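Local atomic coordinates of predicted phosphatase, HAD family (Clostridium acetobutylicum, PDB entry 3MC1), a protein that probably hydrolyses phosphate esters as a member of the haloacid dehalogenase (HAD) superfamily, although its substrate has not been established. Residues L8-G13 with S142-V147. Sequence-based numbering, arbitrary orientation.
With NA (sodium ion), chain C.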
# COMPACT_ATOMS: atom_id res chain seq x y z
N LEU A 8 -11.38 1.05 1.53
CA LEU A 8 -10.04 0.64 1.98
C LEU A 8 -9.00 1.15 0.98
O LEU A 8 -9.21 1.09 -0.23
CB LEU A 8 -9.96 -0.88 2.11
CG LEU A 8 -10.50 -1.51 3.40
CD1 LEU A 8 -12.00 -1.22 3.56
CD2 LEU A 8 -10.24 -3.02 3.39
N PHE A 9 -7.87 1.64 1.49
CA PHE A 9 -6.80 2.18 0.67
C PHE A 9 -5.47 1.52 1.03
O PHE A 9 -5.22 1.22 2.21
CB PHE A 9 -6.58 3.67 0.95
CG PHE A 9 -7.71 4.58 0.54
CD1 PHE A 9 -7.69 5.23 -0.69
CD2 PHE A 9 -8.76 4.86 1.42
CE1 PHE A 9 -8.70 6.16 -1.03
CE2 PHE A 9 -9.76 5.77 1.09
CZ PHE A 9 -9.73 6.42 -0.13
N ASP A 10 -4.62 1.30 0.04
CA ASP A 10 -3.29 0.80 0.35
C ASP A 10 -2.57 2.11 0.69
O ASP A 10 -3.15 3.19 0.51
CB ASP A 10 -2.63 0.13 -0.86
CG ASP A 10 -1.25 -0.41 -0.53
OD1 ASP A 10 -1.07 -0.92 0.60
OD2 ASP A 10 -0.36 -0.33 -1.39
N LEU A 11 -1.34 2.04 1.18
CA LEU A 11 -0.61 3.24 1.56
C LEU A 11 0.38 3.73 0.50
O LEU A 11 0.15 4.74 -0.16
CB LEU A 11 0.12 3.01 2.90
CG LEU A 11 0.97 4.14 3.50
CD1 LEU A 11 0.24 5.49 3.47
CD2 LEU A 11 1.30 3.78 4.94
N ASP A 12 1.49 3.01 0.35
CA ASP A 12 2.52 3.35 -0.63
C ASP A 12 1.97 3.26 -2.05
O ASP A 12 1.39 2.26 -2.43
CB ASP A 12 3.72 2.39 -0.51
CG ASP A 12 4.39 2.45 0.86
OD1 ASP A 12 4.64 3.57 1.36
OD2 ASP A 12 4.66 1.37 1.44
N GLY A 13 2.18 4.31 -2.84
CA GLY A 13 1.72 4.30 -4.22
C GLY A 13 0.25 4.65 -4.43
O GLY A 13 -0.22 4.72 -5.57
N SER A 142 0.84 -10.31 6.73
CA SER A 142 1.44 -9.34 5.81
C SER A 142 0.97 -9.32 4.35
O SER A 142 1.11 -8.28 3.70
CB SER A 142 2.96 -9.48 5.83
OG SER A 142 3.37 -10.77 5.42
N THR A 143 0.43 -10.41 3.82
CA THR A 143 -0.03 -10.36 2.43
C THR A 143 -1.27 -9.49 2.34
O THR A 143 -2.00 -9.35 3.32
CB THR A 143 -0.34 -11.77 1.85
OG1 THR A 143 -1.40 -12.38 2.59
CG2 THR A 143 0.91 -12.66 1.89
N LYS A 144 -1.48 -8.89 1.17
CA LYS A 144 -2.62 -8.01 0.96
C LYS A 144 -3.94 -8.69 1.32
O LYS A 144 -4.80 -8.10 1.99
CB LYS A 144 -2.63 -7.53 -0.50
CG LYS A 144 -3.57 -6.38 -0.80
CD LYS A 144 -3.35 -5.17 0.11
CE LYS A 144 -1.90 -4.69 0.11
NZ LYS A 144 -1.34 -4.44 -1.25
N GLU A 145 -4.10 -9.93 0.88
CA GLU A 145 -5.31 -10.69 1.17
C GLU A 145 -5.54 -10.82 2.68
O GLU A 145 -6.64 -10.60 3.17
CB GLU A 145 -5.22 -12.10 0.59
CG GLU A 145 -6.28 -13.04 1.15
CD GLU A 145 -6.05 -14.49 0.76
OE1 GLU A 145 -4.95 -15.01 1.03
OE2 GLU A 145 -6.97 -15.10 0.18
N ASP A 146 -4.48 -11.17 3.40
CA ASP A 146 -4.60 -11.36 4.84
C ASP A 146 -4.85 -10.08 5.64
O ASP A 146 -5.56 -10.10 6.64
CB ASP A 146 -3.36 -12.08 5.39
CG ASP A 146 -3.16 -13.47 4.79
OD1 ASP A 146 -4.12 -14.02 4.19
OD2 ASP A 146 -2.05 -14.03 4.94
N VAL A 147 -4.28 -8.96 5.21
CA VAL A 147 -4.48 -7.71 5.94
C VAL A 147 -5.88 -7.16 5.68
O VAL A 147 -6.53 -6.63 6.58
CB VAL A 147 -3.40 -6.67 5.56
CG1 VAL A 147 -3.71 -5.33 6.21
CG2 VAL A 147 -2.04 -7.16 6.03
NA NA C . 0.76 0.21 -3.10
O HOH W 1 0.63 -2.86 0.44
O HOH W 2 2.76 0.53 -4.33
O HOH W 3 0.51 -1.97 -3.39
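K144 reaches D10 from the first turn of helix 144-155, and the two side chains cross at about a right angle. CE of K144 lies 3.9 Å from OD1 of D10, and NZ of K144 is 4.0 Å from the same OD1, a long salt bridge. Water 1 bridges the two, 2.6 Å from OD1 of D10, and accepts a weak bond from NZ of K144. The lysine chain bends at all three outer torsions, each near +55°, which curls the ammonium round to the carboxylate while its stem packs on M164 of strand 162-166. NZ of K144 makes a salt bridge with D171, and OD1 of D10 a hydrogen bond with OG1 of T109. The other oxygen of D10, OD2, binds the sodium ion at 2.1 Å. D10 and D12 match the DxDx(T/V) motif of HAD phosphatases, at the end of central strand 6-9 of the parallel sheet; K144 is consistent with the lysine of HAD motif III. The backbone O of D12 coordinates sodium at 2.2 Å; D167 and waters 2 and 3 complete the site. Against this tight metal grip the junction of D10 and K144, though buried, is loose and water-bridged, and the helix start behind K144 is partly exposed. There T143 forms the N-cap, its OG1 weakly accepting from D146 N at 3.4 Å.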